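Local coordinates for protein restriction endonuclease EcoP15I, modification subunit (Escherichia coli, PDB 4ZCF) that methylates one adenine in the DNA site 5'-CAGCAG-3' with S-adenosyl-L-methionine and, together with the Res subunit, makes up a type III restriction enzyme, at residues 257-269 with 379-391. Numbering follows the deposited sequence.
Sequences EWKSNISDVKNLL and VYAKDYKQKLSSV
K385 and K259 bury the most surface here, their aliphatic chains crossing at an angle beside a single antiparallel bridge. K259 CB packs on K385 CE at 3.8 Å. Long, flexible lysines suit this place, still partly open to solvent: the methylenes of K259 run along the backbone at Q386, with K259 CD 3.5 Å from Q386 O, and those of K385 pack on K259 and N261; K259 NZ reaches back to E257 in a weak salt bridge. With CG beside its backbone N (chi1 -64°) and bends further out, K385 sends CE over the amide of N261, 3.5 Å from ND2. The bridge itself is a hydrogen-bonded pair: S260 N donates to Q386 O and Q386 N to S260 O, both 2.9 Å. A water accepts a hydrogen bond from S263 OG and donates to S260 O and Y384 O.

Where 264-269 begins to coil, K266 lays CB at the edge of the Y384 ring and CG 3.4 Å from A381 O. Its NZ donates to N261 O (2.7 Å), almost in line with that carbonyl, and to N267 OD1. A methionine here would probably leave N261 O without its charged donor and the turn before the helix freer to move. Y384 also packs on a DNA phosphate. The paired segments carry the chain out of the methyltransferase sheet after strand 241-248 and back to strand 391-393, as expected of the linkers to an inserted domain, probably the target-recognition domain of this beta-class methylase.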
loop_
_atom_site.group_PDB
_atom_site.type_symbol
_atom_site.label_atom_id
_atom_site.label_comp_id
_atom_site.label_asym_id
_atom_site.label_seq_id
_atom_site.Cartn_x
_atom_site.Cartn_y
_atom_site.Cartn_z
ATOM N N GLU A 257 -14.595 3.118 3.820
ATOM C CA GLU A 257 -15.405 2.011 4.306
ATOM C C GLU A 257 -15.724 0.981 3.222
ATOM O O GLU A 257 -15.969 1.344 2.062
ATOM C CB GLU A 257 -16.728 2.627 4.766
ATOM C CG GLU A 257 -17.594 1.825 5.717
ATOM C CD GLU A 257 -18.858 2.569 6.120
ATOM O OE1 GLU A 257 -19.018 3.750 5.733
ATOM O OE2 GLU A 257 -19.691 1.967 6.833
ATOM N N TRP A 258 -15.774 -0.312 3.630
ATOM C CA TRP A 258 -16.192 -1.438 2.791
ATOM C C TRP A 258 -17.390 -2.071 3.431
ATOM O O TRP A 258 -17.320 -2.570 4.556
ATOM C CB TRP A 258 -15.088 -2.470 2.567
ATOM C CG TRP A 258 -14.041 -2.079 1.550
ATOM C CD1 TRP A 258 -14.058 -1.009 0.705
ATOM C CD2 TRP A 258 -12.800 -2.756 1.312
ATOM N NE1 TRP A 258 -12.911 -0.987 -0.056
ATOM C CE2 TRP A 258 -12.138 -2.071 0.273
ATOM C CE3 TRP A 258 -12.184 -3.890 1.875
ATOM C CZ2 TRP A 258 -10.876 -2.459 -0.194
ATOM C CZ3 TRP A 258 -10.941 -4.285 1.389
ATOM C CH2 TRP A 258 -10.299 -3.563 0.375
ATOM N N LYS A 259 -18.525 -1.986 2.741
ATOM C CA LYS A 259 -19.773 -2.577 3.232
ATOM C C LYS A 259 -20.571 -3.158 2.087
ATOM O O LYS A 259 -20.484 -2.664 0.965
ATOM C CB LYS A 259 -20.651 -1.559 4.001
ATOM C CG LYS A 259 -20.138 -1.129 5.381
ATOM C CD LYS A 259 -20.126 -2.246 6.442
ATOM C CE LYS A 259 -19.941 -1.739 7.864
ATOM N NZ LYS A 259 -18.650 -1.025 8.069
ATOM N N SER A 260 -21.347 -4.205 2.385
ATOM C CA SER A 260 -22.309 -4.831 1.490
ATOM C C SER A 260 -23.705 -4.405 2.006
ATOM O O SER A 260 -23.974 -4.512 3.216
ATOM C CB SER A 260 -22.159 -6.355 1.511
ATOM O OG SER A 260 -23.233 -7.024 0.864
ATOM N N ASN A 261 -24.568 -3.881 1.102
ATOM C CA ASN A 261 -25.933 -3.496 1.469
ATOM C C ASN A 261 -26.967 -4.578 1.081
ATOM O O ASN A 261 -28.139 -4.459 1.440
ATOM C CB ASN A 261 -26.318 -2.107 0.932
ATOM C CG ASN A 261 -27.248 -1.332 1.865
ATOM O OD1 ASN A 261 -27.991 -1.892 2.695
ATOM N ND2 ASN A 261 -27.212 -0.009 1.769
ATOM N N ILE A 262 -26.525 -5.642 0.370
ATOM C CA ILE A 262 -27.401 -6.747 -0.024
ATOM C C ILE A 262 -27.038 -8.117 0.591
ATOM O O ILE A 262 -26.793 -9.081 -0.142
ATOM C CB ILE A 262 -27.788 -6.774 -1.537
ATOM C CG1 ILE A 262 -26.591 -6.445 -2.486
ATOM C CG2 ILE A 262 -28.995 -5.865 -1.804
ATOM C CD1 ILE A 262 -25.823 -7.680 -3.060
ATOM N N SER A 263 -27.027 -8.197 1.948
ATOM C CA SER A 263 -26.745 -9.425 2.705
ATOM C C SER A 263 -27.902 -10.392 2.585
ATOM O O SER A 263 -29.058 -9.969 2.501
ATOM C CB SER A 263 -26.529 -9.135 4.191
ATOM O OG SER A 263 -25.823 -7.929 4.422
ATOM N N ASP A 264 -27.595 -11.692 2.653
ATOM C CA ASP A 264 -28.571 -12.774 2.594
ATOM C C ASP A 264 -29.453 -12.809 3.840
ATOM O O ASP A 264 -30.664 -12.948 3.693
ATOM C CB ASP A 264 -27.865 -14.116 2.363
ATOM C CG ASP A 264 -27.034 -14.149 1.093
ATOM O OD1 ASP A 264 -27.538 -13.682 0.037
ATOM O OD2 ASP A 264 -25.878 -14.627 1.150
ATOM N N VAL A 265 -28.855 -12.671 5.059
ATOM C CA VAL A 265 -29.595 -12.650 6.338
ATOM C C VAL A 265 -30.484 -11.409 6.419
ATOM O O VAL A 265 -31.671 -11.547 6.723
ATOM C CB VAL A 265 -28.714 -12.839 7.609
ATOM C CG1 VAL A 265 -29.549 -12.770 8.898
ATOM C CG2 VAL A 265 -27.967 -14.154 7.558
ATOM N N LYS A 266 -29.916 -10.217 6.130
ATOM C CA LYS A 266 -30.606 -8.927 6.133
ATOM C C LYS A 266 -31.843 -8.959 5.215
ATOM O O LYS A 266 -32.926 -8.530 5.645
ATOM C CB LYS A 266 -29.629 -7.814 5.706
ATOM C CG LYS A 266 -30.265 -6.460 5.393
ATOM C CD LYS A 266 -29.785 -5.977 4.060
ATOM C CE LYS A 266 -30.744 -4.995 3.452
ATOM N NZ LYS A 266 -30.675 -5.040 1.973
ATOM N N ASN A 267 -31.671 -9.487 3.965
ATOM C CA ASN A 267 -32.723 -9.620 2.954
ATOM C C ASN A 267 -33.849 -10.556 3.405
ATOM O O ASN A 267 -35.014 -10.281 3.120
ATOM C CB ASN A 267 -32.167 -10.073 1.614
ATOM C CG ASN A 267 -31.446 -9.031 0.790
ATOM O OD1 ASN A 267 -31.762 -7.842 0.828
ATOM N ND2 ASN A 267 -30.510 -9.483 -0.061
ATOM N N LEU A 268 -33.504 -11.639 4.117
ATOM C CA LEU A 268 -34.442 -12.635 4.640
ATOM C C LEU A 268 -35.354 -12.013 5.692
ATOM O O LEU A 268 -36.563 -12.214 5.636
ATOM C CB LEU A 268 -33.646 -13.822 5.229
ATOM C CG LEU A 268 -34.400 -14.885 6.028
ATOM C CD1 LEU A 268 -34.974 -15.956 5.122
ATOM C CD2 LEU A 268 -33.489 -15.526 7.066
ATOM N N LEU A 269 -34.766 -11.267 6.646
ATOM C CA LEU A 269 -35.453 -10.597 7.750
ATOM C C LEU A 269 -36.369 -9.484 7.275
ATOM O O LEU A 269 -37.450 -9.348 7.828
ATOM C CB LEU A 269 -34.451 -10.061 8.788
ATOM C CG LEU A 269 -34.162 -10.932 10.016
ATOM C CD1 LEU A 269 -33.208 -12.036 9.676
ATOM C CD2 LEU A 269 -33.507 -10.108 11.111
ATOM N N VAL A 379 -32.598 0.145 16.301
ATOM C CA VAL A 379 -31.854 -0.152 15.078
ATOM C C VAL A 379 -32.592 -1.258 14.342
ATOM O O VAL A 379 -32.736 -2.342 14.890
ATOM C CB VAL A 379 -30.361 -0.511 15.398
ATOM C CG1 VAL A 379 -29.640 -1.083 14.181
ATOM C CG2 VAL A 379 -29.600 0.696 15.956
ATOM N N TYR A 380 -33.066 -0.964 13.107
ATOM C CA TYR A 380 -33.799 -1.876 12.213
ATOM C C TYR A 380 -32.879 -2.715 11.346
ATOM O O TYR A 380 -31.926 -2.197 10.771
ATOM C CB TYR A 380 -34.725 -1.079 11.288
ATOM C CG TYR A 380 -35.990 -0.576 11.940
ATOM C CD1 TYR A 380 -36.023 0.659 12.586
ATOM C CD2 TYR A 380 -37.175 -1.302 11.860
ATOM C CE1 TYR A 380 -37.201 1.150 13.148
ATOM C CE2 TYR A 380 -38.352 -0.836 12.444
ATOM C CZ TYR A 380 -38.367 0.401 13.064
ATOM O OH TYR A 380 -39.537 0.871 13.615
ATOM N N ALA A 381 -33.232 -3.985 11.178
ATOM C CA ALA A 381 -32.528 -4.977 10.370
ATOM C C ALA A 381 -32.264 -4.566 8.893
ATOM O O ALA A 381 -31.298 -5.039 8.288
ATOM C CB ALA A 381 -33.292 -6.288 10.412
ATOM N N LYS A 382 -33.144 -3.724 8.310
ATOM C CA LYS A 382 -33.056 -3.249 6.927
ATOM C C LYS A 382 -31.847 -2.337 6.735
ATOM O O LYS A 382 -31.307 -2.262 5.624
ATOM C CB LYS A 382 -34.354 -2.526 6.505
ATOM C CG LYS A 382 -34.726 -1.298 7.340
ATOM C CD LYS A 382 -35.992 -0.665 6.812
ATOM C CE LYS A 382 -36.618 0.338 7.759
ATOM N NZ LYS A 382 -35.746 1.523 7.981
ATOM N N ASP A 383 -31.438 -1.648 7.834
ATOM C CA ASP A 383 -30.313 -0.724 7.916
ATOM C C ASP A 383 -28.956 -1.404 8.197
ATOM O O ASP A 383 -27.967 -0.707 8.413
ATOM C CB ASP A 383 -30.620 0.415 8.908
ATOM C CG ASP A 383 -31.646 1.398 8.362
ATOM O OD1 ASP A 383 -31.450 1.897 7.241
ATOM O OD2 ASP A 383 -32.659 1.640 9.044
ATOM N N TYR A 384 -28.913 -2.759 8.146
ATOM C CA TYR A 384 -27.731 -3.582 8.371
ATOM C C TYR A 384 -26.817 -3.578 7.145
ATOM O O TYR A 384 -27.271 -3.768 6.002
ATOM C CB TYR A 384 -28.104 -5.023 8.782
ATOM C CG TYR A 384 -26.910 -5.948 8.899
ATOM C CD1 TYR A 384 -25.981 -5.795 9.928
ATOM C CD2 TYR A 384 -26.694 -6.965 7.969
ATOM C CE1 TYR A 384 -24.859 -6.618 10.019
ATOM C CE2 TYR A 384 -25.569 -7.789 8.046
ATOM C CZ TYR A 384 -24.651 -7.605 9.070
ATOM O OH TYR A 384 -23.542 -8.410 9.158
ATOM N N LYS A 385 -25.524 -3.350 7.406
ATOM C CA LYS A 385 -24.464 -3.273 6.416
ATOM C C LYS A 385 -23.394 -4.264 6.813
ATOM O O LYS A 385 -22.948 -4.231 7.948
ATOM C CB LYS A 385 -23.934 -1.835 6.323
ATOM C CG LYS A 385 -25.002 -0.829 5.825
ATOM C CD LYS A 385 -24.473 0.176 4.790
ATOM C CE LYS A 385 -24.175 -0.400 3.416
ATOM N NZ LYS A 385 -23.855 0.657 2.414
ATOM N N GLN A 386 -23.066 -5.217 5.926
ATOM C CA GLN A 386 -22.116 -6.296 6.207
ATOM C C GLN A 386 -20.712 -5.832 5.950
ATOM O O GLN A 386 -20.406 -5.384 4.844
ATOM C CB GLN A 386 -22.470 -7.554 5.376
ATOM C CG GLN A 386 -21.552 -8.788 5.526
ATOM C CD GLN A 386 -21.624 -9.476 6.864
ATOM O OE1 GLN A 386 -20.642 -9.520 7.620
ATOM N NE2 GLN A 386 -22.778 -10.056 7.183
ATOM N N LYS A 387 -19.864 -5.928 6.982
ATOM C CA LYS A 387 -18.434 -5.580 6.977
ATOM C C LYS A 387 -17.568 -6.775 6.505
ATOM O O LYS A 387 -18.040 -7.929 6.452
ATOM C CB LYS A 387 -17.991 -5.193 8.410
ATOM C CG LYS A 387 -17.955 -6.385 9.370
ATOM C CD LYS A 387 -17.635 -6.015 10.783
ATOM C CE LYS A 387 -17.374 -7.252 11.595
ATOM N NZ LYS A 387 -18.074 -7.224 12.903
ATOM N N LEU A 388 -16.264 -6.512 6.279
ATOM C CA LEU A 388 -15.344 -7.584 5.961
ATOM C C LEU A 388 -14.596 -7.960 7.249
ATOM O O LEU A 388 -13.711 -7.240 7.672
ATOM C CB LEU A 388 -14.381 -7.152 4.837
ATOM C CG LEU A 388 -13.229 -8.083 4.435
ATOM C CD1 LEU A 388 -13.735 -9.463 3.961
ATOM C CD2 LEU A 388 -12.404 -7.441 3.383
ATOM N N SER A 389 -14.989 -9.064 7.892
ATOM C CA SER A 389 -14.305 -9.563 9.082
ATOM C C SER A 389 -12.909 -10.141 8.667
ATOM O O SER A 389 -12.773 -10.642 7.556
ATOM C CB SER A 389 -15.165 -10.584 9.818
ATOM O OG SER A 389 -14.360 -11.407 10.662
ATOM N N SER A 390 -11.882 -10.023 9.537
ATOM C CA SER A 390 -10.508 -10.459 9.230
ATOM C C SER A 390 -10.279 -11.974 9.155
ATOM O O SER A 390 -9.306 -12.418 8.524
ATOM C CB SER A 390 -9.501 -9.808 10.176
ATOM O OG SER A 390 -9.596 -10.333 11.490
ATOM N N VAL A 391 -11.152 -12.761 9.823
ATOM C CA VAL A 391 -11.061 -14.230 9.860
ATOM C C VAL A 391 -12.216 -14.857 9.086
ATOM O O VAL A 391 -13.355 -14.805 9.550
ATOM C CB VAL A 391 -10.959 -14.783 11.313
ATOM C CG1 VAL A 391 -10.814 -16.314 11.317
ATOM C CG2 VAL A 391 -9.818 -14.126 12.059
HETATM O O HOH W 1 -15.535 -3.825 6.087
HETATM O O HOH W 2 -26.401 -5.532 4.328
#